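Local coordinates for protein tRNA-5-methyluridine(54) 2-sulfurtransferase (Pyrococcus horikoshii, PDB 3VRH) that catalyses the ATP-dependent 2-thiolation of a 5-methyluridine in the T loop of tRNAs, a modification that stabilises tRNA at high temperature, at residues Y41-K46 against K191-L196; N73-H78 against G102-I107; Y144-D149 against N297-S302. All coordinates share one frame; numbering follows the deposited sequence.

Contact 1 (Y41-K46 against K191-L196); sequences YKLLTK and KKVKPL
The link between helix 23-40 and the first strand of the PP-loop sheet packs against strand 191-193 here, where Leu-43 and Leu-44 meet Val-193 and the backbone oxygen of Leu-43 accepts a hydrogen bond from the Lys-191 ammonium. Leu-43 and Val-193 run past each other in opposite directions: CB of Leu-43 touches CG1 of Val-193 at 3.8 Å, and CD2 of the same leucine reaches that methyl too. The other branch of Leu-43 goes further down the partner chain, with CD1 4.0 Å from CA of Pro-195. Leu-44 uses the second methyl of the valine, CD2 lying 3.9 Å from Val-193 CG2, so that the two valine branches are shared between consecutive leucines. Helix 23-40 ends just before this in a Schellman motif, with Lys-42 at positive phi as the C-prime residue and Leu-43 N bonding back to Ile-38 O. Strand 191-193 itself lies between strands 150-152 and 182-183, and the side chains of Ala-152 and Ile-182 also touch Val-193. Next to this apolar patch, Lys-191 NZ donates to Leu-43 O at 2.6 Å, a short bond whose donor stands 38° out of the carbonyl plane. The lysine leaves its backbone with CG opposite the N (chi1 177°) and bends at chi3 (70°), which brings the ammonium over the carbonyl of the loop. Its charge has a second partner in Glu-48, a salt bridge that binds the same amine to the chain just ahead of strand 49-53. Farther along, the side chain of Pro-195 lies about 6 Å from the ATP-binding residue Gly-154.

Contact 2 (N73-H78 against G102-I107); sequences NIECLH and GAPLHI
Cys-76 O receives the amide N of His-106 at 2.7 Å in an almost straight bond (176° at the hydrogen), while CA of Leu-105 approaches the same oxygen at 3.4 Å in a CA-H...O contact. The ladder continues on both sides, from Cys-76 N to Pro-104 O and from His-78 N to His-106 O. Beside it, His-106 NE2 donates to Glu-75 OE1 at 2.7 Å. The carboxylate oxygen lies in the imidazole plane, at the ring edge, although the two flat groups are turned 33° apart. With chi1 at -49°, the His-106 ring is set beside its own backbone N, and this swings NE2 back along the strand toward Glu-75. OE2 of that glutamate forms a salt bridge with Arg-49, so both carboxylate oxygens are engaged. On the face carrying Cys-76 and Leu-105, the cysteine SG meets Ala-103 CB at 3.7 Å, and Leu-105 CD1 reaches His-78 CB at 3.8 Å. Helix 87-101, which packs on Cys-76, His-78 and Leu-105, connects the two parallel strands, making this the beta-alpha-beta unit at the 105-109 edge of the PP-loop ATPase sheet.

Contact 3 (Y144-D149 against N297-S302); sequences YDNGFD and NFKVSS
Asp-145, the last residue of helix 127-145, and Asn-146 just after it hold the backbone of the C-terminal segment 297-302 through three hydrogen bonds. The charged one runs from Phe-298 N to Asp-145 OD2 at 2.7 Å, with the donor on the anti side of the carboxylate and 25° out of its plane. Lys-141 forms a salt bridge with the same oxygen, which probably favours the ionised carboxylate.

The two neutral bonds belong to the amide of Asn-146, which acts at both ends. Its OD1 accepts from Val-300 N at 2.9 Å, on a lone pair in the carbonyl plane, while ND2 gives a hydrogen to Phe-298 O at 2.9 Å, from well above that carbonyl's plane. A chi1 of -74° sets CG beside the backbone N, and chi2 of -82° turns the amide so that both ends face the segment; ND2 also bonds Phe-142 O of its own helix. An alanine here would lose both bonds and is likely to leave Phe-298 O and Val-300 N without these mates, freeing this part of the segment to shift.

Within segment 297-302, Asn-297 OD1 accepts from Lys-299 N in an Asx turn. Van der Waals contact is slight and lies mostly between carbon and polar oxygen: Val-300 CG2 rests 3.4 Å from Asn-146 OD1, and the Phe-298 ring turns its edge to Asp-145 OD2. Outside the two segments, that ring packs against Ile-138 and Phe-142. Because the bonds across the contact all end on backbone atoms of 297-302, recognition here probably depends more on the path of that chain than on its side chains.

From the N terminus, residues 41-46 open the first long loop, which contact 1 closes at strand 191-193, a strand of the same sheet that contact 2 reaches. Contact 2 falls entirely within that span: its short loop begins at 73-78 and closes at 102-107, joining neighbouring strands of the sheet. Contact 3 starts at 144-149, after contact 2 has closed but before contact 1 has, and ends at 297-302, so contacts 1 and 3 cross. They touch where Lys-191 CB packs on Asp-149 O. Contact 3 also abuts contact 2, Val-300 against His-106 and Phe-148 against Glu-75, bringing the C-terminal tail to the sheet's 105-109 edge.

Contact 1 (Y41-K46 against K191-L196)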
loop_
_atom_site.group_PDB
_atom_site.type_symbol
_atom_site.label_atom_id
_atom_site.label_comp_id
_atom_site.label_asym_id
_atom_site.label_seq_id
_atom_site.Cartn_x
_atom_site.Cartn_y
_atom_site.Cartn_z
ATOM N N TYR A 41 -13.454 8.851 -19.471
ATOM C CA TYR A 41 -12.051 9.220 -19.553
ATOM C C TYR A 41 -11.641 9.632 -20.955
ATOM O O TYR A 41 -10.461 9.876 -21.209
ATOM C CB TYR A 41 -11.159 8.091 -19.017
ATOM C CG TYR A 41 -11.398 7.817 -17.551
ATOM C CD1 TYR A 41 -10.933 8.696 -16.577
ATOM C CD2 TYR A 41 -12.101 6.695 -17.139
ATOM C CE1 TYR A 41 -11.159 8.462 -15.231
ATOM C CE2 TYR A 41 -12.326 6.446 -15.789
ATOM C CZ TYR A 41 -11.861 7.338 -14.844
ATOM O OH TYR A 41 -12.083 7.099 -13.505
ATOM N N LYS A 42 -12.621 9.727 -21.852
ATOM C CA LYS A 42 -12.383 10.124 -23.245
ATOM C C LYS A 42 -11.256 9.293 -23.877
ATOM O O LYS A 42 -10.334 9.840 -24.506
ATOM C CB LYS A 42 -12.038 11.618 -23.329
ATOM C CG LYS A 42 -12.850 12.510 -22.409
ATOM C CD LYS A 42 -14.153 12.916 -23.055
ATOM C CE LYS A 42 -14.136 14.403 -23.413
ATOM N NZ LYS A 42 -15.226 14.790 -24.375
ATOM N N LEU A 43 -11.334 7.976 -23.698
ATOM C CA LEU A 43 -10.258 7.076 -24.092
ATOM C C LEU A 43 -10.183 6.937 -25.589
ATOM O O LEU A 43 -9.096 6.939 -26.158
ATOM C CB LEU A 43 -10.475 5.684 -23.488
ATOM C CG LEU A 43 -10.487 5.668 -21.964
ATOM C CD1 LEU A 43 -10.733 4.248 -21.460
ATOM C CD2 LEU A 43 -9.174 6.227 -21.448
ATOM N N LEU A 44 -11.354 6.816 -26.212
ATOM C CA LEU A 44 -11.468 6.437 -27.612
ATOM C C LEU A 44 -12.628 7.164 -28.290
ATOM O O LEU A 44 -13.603 7.544 -27.634
ATOM C CB LEU A 44 -11.717 4.925 -27.726
ATOM C CG LEU A 44 -10.612 3.996 -27.213
ATOM C CD1 LEU A 44 -11.074 2.546 -27.206
ATOM C CD2 LEU A 44 -9.342 4.170 -28.062
ATOM N N THR A 45 -12.518 7.350 -29.602
ATOM C CA THR A 45 -13.656 7.776 -30.406
ATOM C C THR A 45 -13.847 6.783 -31.548
ATOM O O THR A 45 -12.903 6.106 -31.969
ATOM C CB THR A 45 -13.478 9.198 -30.983
ATOM O OG1 THR A 45 -12.337 9.234 -31.852
ATOM C CG2 THR A 45 -13.292 10.213 -29.883
ATOM N N LYS A 46 -15.068 6.710 -32.061
ATOM C CA LYS A 46 -15.414 5.682 -33.032
ATOM C C LYS A 46 -14.690 5.813 -34.377
ATOM O O LYS A 46 -14.736 4.909 -35.208
ATOM C CB LYS A 46 -16.921 5.655 -33.237
ATOM C CG LYS A 46 -17.491 4.253 -33.328
ATOM C CD LYS A 46 -17.762 3.695 -31.954
ATOM C CE LYS A 46 -19.250 3.525 -31.758
ATOM N NZ LYS A 46 -19.565 3.259 -30.342
ATOM N N LYS A 191 -0.950 6.727 -28.147
ATOM C CA LYS A 191 -1.901 6.742 -27.038
ATOM C C LYS A 191 -2.250 5.322 -26.592
ATOM O O LYS A 191 -2.649 4.492 -27.422
ATOM C CB LYS A 191 -3.192 7.476 -27.429
ATOM C CG LYS A 191 -4.251 7.450 -26.333
ATOM C CD LYS A 191 -5.397 8.414 -26.594
ATOM C CE LYS A 191 -6.253 7.940 -27.745
ATOM N NZ LYS A 191 -7.651 8.448 -27.645
ATOM N N LYS A 192 -2.093 5.059 -25.293
ATOM C CA LYS A 192 -2.443 3.770 -24.690
ATOM C C LYS A 192 -3.590 3.955 -23.716
ATOM O O LYS A 192 -3.528 4.832 -22.849
ATOM C CB LYS A 192 -1.244 3.138 -23.953
ATOM C CG LYS A 192 -0.194 2.561 -24.876
ATOM C CD LYS A 192 0.998 1.928 -24.149
ATOM C CE LYS A 192 0.777 0.454 -23.804
ATOM N NZ LYS A 192 2.006 -0.129 -23.163
ATOM N N VAL A 193 -4.623 3.126 -23.857
ATOM C CA VAL A 193 -5.813 3.201 -23.019
ATOM C C VAL A 193 -6.180 1.843 -22.413
ATOM O O VAL A 193 -5.771 0.794 -22.917
ATOM C CB VAL A 193 -7.024 3.765 -23.795
ATOM C CG1 VAL A 193 -6.756 5.180 -24.245
ATOM C CG2 VAL A 193 -7.357 2.869 -25.001
ATOM N N LYS A 194 -6.948 1.882 -21.327
ATOM C CA LYS A 194 -7.354 0.690 -20.581
ATOM C C LYS A 194 -8.876 0.721 -20.429
ATOM O O LYS A 194 -9.402 1.216 -19.416
ATOM C CB LYS A 194 -6.674 0.663 -19.184
ATOM C CG LYS A 194 -5.162 0.491 -19.236
ATOM C CD LYS A 194 -4.498 0.537 -17.854
ATOM C CE LYS A 194 -2.986 0.380 -18.000
ATOM N NZ LYS A 194 -2.282 0.274 -16.684
ATOM N N PRO A 195 -9.594 0.231 -21.447
ATOM C CA PRO A 195 -11.062 0.218 -21.428
ATOM C C PRO A 195 -11.681 -0.659 -20.332
ATOM O O PRO A 195 -12.837 -0.459 -19.964
ATOM C CB PRO A 195 -11.426 -0.350 -22.813
ATOM C CG PRO A 195 -10.188 -0.140 -23.664
ATOM C CD PRO A 195 -9.037 -0.244 -22.731
ATOM N N LEU A 196 -10.928 -1.627 -19.824
ATOM C CA LEU A 196 -11.447 -2.491 -18.778
ATOM C C LEU A 196 -11.092 -1.953 -17.387
ATOM O O LEU A 196 -11.187 -2.677 -16.395
ATOM C CB LEU A 196 -10.897 -3.905 -18.930
ATOM C CG LEU A 196 -11.186 -4.632 -20.246
ATOM C CD1 LEU A 196 -10.833 -6.109 -20.090
ATOM C CD2 LEU A 196 -12.655 -4.438 -20.702
#

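Contact 2 (N73-H78 against G102-I107)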
loop_
_atom_site.group_PDB
_atom_site.type_symbol
_atom_site.label_atom_id
_atom_site.label_comp_id
_atom_site.label_asym_id
_atom_site.label_seq_id
_atom_site.Cartn_x
_atom_site.Cartn_y
_atom_site.Cartn_z
ATOM N N ASN A 73 -13.210 0.439 -34.388
ATOM C CA ASN A 73 -12.399 -0.075 -35.486
ATOM C C ASN A 73 -11.127 -0.722 -34.942
ATOM O O ASN A 73 -10.124 -0.051 -34.714
ATOM C CB ASN A 73 -12.054 1.043 -36.485
ATOM C CG ASN A 73 -11.106 0.578 -37.575
ATOM O OD1 ASN A 73 -11.005 -0.618 -37.855
ATOM N ND2 ASN A 73 -10.399 1.520 -38.190
ATOM N N ILE A 74 -11.161 -2.031 -34.732
ATOM C CA ILE A 74 -10.034 -2.638 -34.045
ATOM C C ILE A 74 -9.323 -3.695 -34.872
ATOM O O ILE A 74 -9.950 -4.470 -35.593
ATOM C CB ILE A 74 -10.438 -3.214 -32.673
ATOM C CG1 ILE A 74 -11.433 -4.351 -32.851
ATOM C CG2 ILE A 74 -11.044 -2.131 -31.767
ATOM C CD1 ILE A 74 -11.109 -5.539 -32.001
ATOM N N GLU A 75 -8.000 -3.694 -34.781
ATOM C CA GLU A 75 -7.187 -4.783 -35.303
ATOM C C GLU A 75 -6.371 -5.297 -34.123
ATOM O O GLU A 75 -6.196 -4.576 -33.135
ATOM C CB GLU A 75 -6.295 -4.305 -36.457
ATOM C CG GLU A 75 -7.114 -3.670 -37.614
ATOM C CD GLU A 75 -6.281 -3.273 -38.832
ATOM O OE1 GLU A 75 -5.186 -3.834 -39.030
ATOM O OE2 GLU A 75 -6.733 -2.397 -39.601
ATOM N N CYS A 76 -5.895 -6.535 -34.210
ATOM C CA CYS A 76 -5.184 -7.128 -33.095
ATOM C C CYS A 76 -3.773 -7.498 -33.471
ATOM O O CYS A 76 -3.481 -7.792 -34.638
ATOM C CB CYS A 76 -5.932 -8.346 -32.572
ATOM S SG CYS A 76 -7.622 -7.959 -32.128
ATOM N N LEU A 77 -2.896 -7.461 -32.474
ATOM C CA LEU A 77 -1.516 -7.863 -32.644
ATOM C C LEU A 77 -1.164 -8.890 -31.579
ATOM O O LEU A 77 -1.364 -8.645 -30.386
ATOM C CB LEU A 77 -0.584 -6.659 -32.511
ATOM C CG LEU A 77 0.899 -6.987 -32.306
ATOM C CD1 LEU A 77 1.486 -7.622 -33.553
ATOM C CD2 LEU A 77 1.692 -5.742 -31.908
ATOM N N HIS A 78 -0.632 -10.032 -32.008
ATOM C CA HIS A 78 -0.142 -11.025 -31.069
ATOM C C HIS A 78 1.358 -11.095 -31.141
ATOM O O HIS A 78 1.919 -11.291 -32.214
ATOM C CB HIS A 78 -0.709 -12.405 -31.367
ATOM C CG HIS A 78 -0.085 -13.489 -30.550
ATOM N ND1 HIS A 78 -0.327 -13.634 -29.202
ATOM C CD2 HIS A 78 0.783 -14.472 -30.887
ATOM C CE1 HIS A 78 0.362 -14.664 -28.742
ATOM N NE2 HIS A 78 1.037 -15.195 -29.747
ATOM N N GLY A 102 -13.638 -11.596 -34.932
ATOM C CA GLY A 102 -13.775 -11.069 -36.281
ATOM C C GLY A 102 -12.850 -9.887 -36.512
ATOM O O GLY A 102 -13.170 -8.965 -37.252
ATOM N N ALA A 103 -11.693 -9.906 -35.859
ATOM C CA ALA A 103 -10.732 -8.835 -36.026
ATOM C C ALA A 103 -9.527 -9.354 -36.787
ATOM O O ALA A 103 -9.100 -10.487 -36.573
ATOM C CB ALA A 103 -10.303 -8.288 -34.651
ATOM N N PRO A 104 -8.974 -8.531 -37.684
ATOM C CA PRO A 104 -7.702 -8.889 -38.328
ATOM C C PRO A 104 -6.620 -9.088 -37.258
ATOM O O PRO A 104 -6.541 -8.299 -36.306
ATOM C CB PRO A 104 -7.350 -7.644 -39.157
ATOM C CG PRO A 104 -8.618 -6.839 -39.237
ATOM C CD PRO A 104 -9.409 -7.162 -37.998
ATOM N N LEU A 105 -5.794 -10.116 -37.414
ATOM C CA LEU A 105 -4.751 -10.379 -36.429
ATOM C C LEU A 105 -3.382 -10.353 -37.081
ATOM O O LEU A 105 -3.111 -11.087 -38.038
ATOM C CB LEU A 105 -4.983 -11.719 -35.724
ATOM C CG LEU A 105 -3.814 -12.239 -34.883
ATOM C CD1 LEU A 105 -3.488 -11.281 -33.726
ATOM C CD2 LEU A 105 -4.182 -13.615 -34.365
ATOM N N HIS A 106 -2.530 -9.479 -36.573
ATOM C CA HIS A 106 -1.154 -9.396 -37.041
ATOM C C HIS A 106 -0.284 -10.146 -36.059
ATOM O O HIS A 106 -0.539 -10.116 -34.845
ATOM C CB HIS A 106 -0.713 -7.943 -37.097
ATOM C CG HIS A 106 -1.684 -7.050 -37.806
ATOM N ND1 HIS A 106 -1.745 -6.964 -39.180
ATOM C CD2 HIS A 106 -2.635 -6.206 -37.333
ATOM C CE1 HIS A 106 -2.690 -6.104 -39.524
ATOM N NE2 HIS A 106 -3.246 -5.632 -38.421
ATOM N N ILE A 107 0.741 -10.816 -36.567
ATOM C CA ILE A 107 1.632 -11.546 -35.687
ATOM C C ILE A 107 3.088 -11.147 -35.858
ATOM O O ILE A 107 3.601 -11.094 -36.985
ATOM C CB ILE A 107 1.502 -13.065 -35.882
ATOM C CG1 ILE A 107 0.037 -13.486 -35.761
ATOM C CG2 ILE A 107 2.394 -13.810 -34.865
ATOM C CD1 ILE A 107 -0.259 -14.872 -36.292
#

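Contact 3 (Y144-D149 against N297-S302)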
loop_
_atom_site.group_PDB
_atom_site.type_symbol
_atom_site.label_atom_id
_atom_site.label_comp_id
_atom_site.label_asym_id
_atom_site.label_seq_id
_atom_site.Cartn_x
_atom_site.Cartn_y
_atom_site.Cartn_z
ATOM N N TYR A 144 2.821 2.481 -34.311
ATOM C CA TYR A 144 3.335 3.715 -34.885
ATOM C C TYR A 144 3.579 3.556 -36.385
ATOM O O TYR A 144 3.044 4.323 -37.188
ATOM C CB TYR A 144 4.612 4.143 -34.158
ATOM C CG TYR A 144 5.402 5.214 -34.875
ATOM C CD1 TYR A 144 4.902 6.501 -35.010
ATOM C CD2 TYR A 144 6.659 4.933 -35.417
ATOM C CE1 TYR A 144 5.623 7.484 -35.678
ATOM C CE2 TYR A 144 7.391 5.907 -36.083
ATOM C CZ TYR A 144 6.869 7.182 -36.206
ATOM O OH TYR A 144 7.595 8.148 -36.867
ATOM N N ASP A 145 4.376 2.549 -36.736
ATOM C CA ASP A 145 4.693 2.213 -38.121
ATOM C C ASP A 145 3.477 2.055 -39.008
ATOM O O ASP A 145 3.544 2.334 -40.203
ATOM C CB ASP A 145 5.484 0.908 -38.184
ATOM C CG ASP A 145 6.911 1.081 -37.759
ATOM O OD1 ASP A 145 7.327 2.237 -37.560
ATOM O OD2 ASP A 145 7.627 0.066 -37.635
ATOM N N ASN A 146 2.372 1.595 -38.436
ATOM C CA ASN A 146 1.181 1.299 -39.223
ATOM C C ASN A 146 0.106 2.361 -39.099
ATOM O O ASN A 146 -1.010 2.165 -39.567
ATOM C CB ASN A 146 0.604 -0.078 -38.857
ATOM C CG ASN A 146 1.439 -1.215 -39.400
ATOM O OD1 ASN A 146 1.298 -1.578 -40.562
ATOM N ND2 ASN A 146 2.337 -1.770 -38.567
ATOM N N GLY A 147 0.435 3.469 -38.442
ATOM C CA GLY A 147 -0.496 4.585 -38.332
ATOM C C GLY A 147 -1.725 4.378 -37.460
ATOM O O GLY A 147 -2.768 5.006 -37.696
ATOM N N PHE A 148 -1.621 3.513 -36.451
ATOM C CA PHE A 148 -2.727 3.340 -35.511
ATOM C C PHE A 148 -2.836 4.575 -34.622
ATOM O O PHE A 148 -1.839 5.242 -34.368
ATOM C CB PHE A 148 -2.553 2.076 -34.663
ATOM C CG PHE A 148 -2.863 0.814 -35.407
ATOM C CD1 PHE A 148 -4.166 0.328 -35.464
ATOM C CD2 PHE A 148 -1.859 0.131 -36.082
ATOM C CE1 PHE A 148 -4.456 -0.817 -36.166
ATOM C CE2 PHE A 148 -2.146 -1.015 -36.790
ATOM C CZ PHE A 148 -3.448 -1.494 -36.826
ATOM N N ASP A 149 -4.049 4.883 -34.173
ATOM C CA ASP A 149 -4.268 6.057 -33.333
ATOM C C ASP A 149 -4.175 5.749 -31.846
ATOM O O ASP A 149 -4.003 6.653 -31.029
ATOM C CB ASP A 149 -5.635 6.671 -33.625
ATOM C CG ASP A 149 -5.771 7.100 -35.069
ATOM O OD1 ASP A 149 -4.815 7.703 -35.602
ATOM O OD2 ASP A 149 -6.819 6.807 -35.675
ATOM N N ASN A 297 11.248 -2.456 -39.194
ATOM C CA ASN A 297 10.106 -1.880 -39.887
ATOM C C ASN A 297 8.898 -2.777 -39.690
ATOM O O ASN A 297 8.860 -3.874 -40.234
ATOM C CB ASN A 297 10.424 -1.748 -41.375
ATOM C CG ASN A 297 9.444 -0.860 -42.104
ATOM O OD1 ASN A 297 8.395 -0.500 -41.570
ATOM N ND2 ASN A 297 9.786 -0.496 -43.337
ATOM N N PHE A 298 7.916 -2.319 -38.913
ATOM C CA PHE A 298 6.737 -3.143 -38.624
ATOM C C PHE A 298 5.563 -2.882 -39.551
ATOM O O PHE A 298 4.488 -3.471 -39.380
ATOM C CB PHE A 298 6.294 -3.007 -37.169
ATOM C CG PHE A 298 7.217 -3.673 -36.199
ATOM C CD1 PHE A 298 7.238 -5.051 -36.084
ATOM C CD2 PHE A 298 8.057 -2.925 -35.403
ATOM C CE1 PHE A 298 8.078 -5.662 -35.199
ATOM C CE2 PHE A 298 8.905 -3.535 -34.509
ATOM C CZ PHE A 298 8.918 -4.901 -34.402
ATOM N N LYS A 299 5.776 -2.003 -40.530
ATOM C CA LYS A 299 4.775 -1.723 -41.547
ATOM C C LYS A 299 4.307 -3.001 -42.267
ATOM O O LYS A 299 5.118 -3.832 -42.694
ATOM C CB LYS A 299 5.329 -0.720 -42.564
ATOM C CG LYS A 299 4.374 -0.413 -43.700
ATOM C CD LYS A 299 3.128 0.307 -43.212
ATOM C CE LYS A 299 2.239 0.709 -44.382
ATOM N NZ LYS A 299 1.492 -0.453 -44.948
ATOM N N VAL A 300 2.992 -3.163 -42.376
ATOM C CA VAL A 300 2.438 -4.315 -43.071
ATOM C C VAL A 300 1.345 -3.876 -44.042
ATOM O O VAL A 300 0.636 -2.889 -43.806
ATOM C CB VAL A 300 1.876 -5.389 -42.091
ATOM C CG1 VAL A 300 2.981 -5.970 -41.210
ATOM C CG2 VAL A 300 0.753 -4.818 -41.237
ATOM N N SER A 301 1.201 -4.616 -45.132
ATOM C CA SER A 301 0.147 -4.316 -46.097
ATOM C C SER A 301 -1.005 -5.302 -45.994
ATOM O O SER A 301 -2.046 -5.100 -46.613
ATOM C CB SER A 301 0.696 -4.289 -47.529
ATOM O OG SER A 301 1.577 -5.371 -47.758
ATOM N N SER A 302 -0.819 -6.353 -45.193
ATOM C CA SER A 302 -1.813 -7.421 -45.076
ATOM C C SER A 302 -1.503 -8.367 -43.919
ATOM O O SER A 302 -0.482 -8.229 -43.242
ATOM C CB SER A 302 -1.852 -8.235 -46.370
ATOM O OG SER A 302 -0.560 -8.735 -46.652
#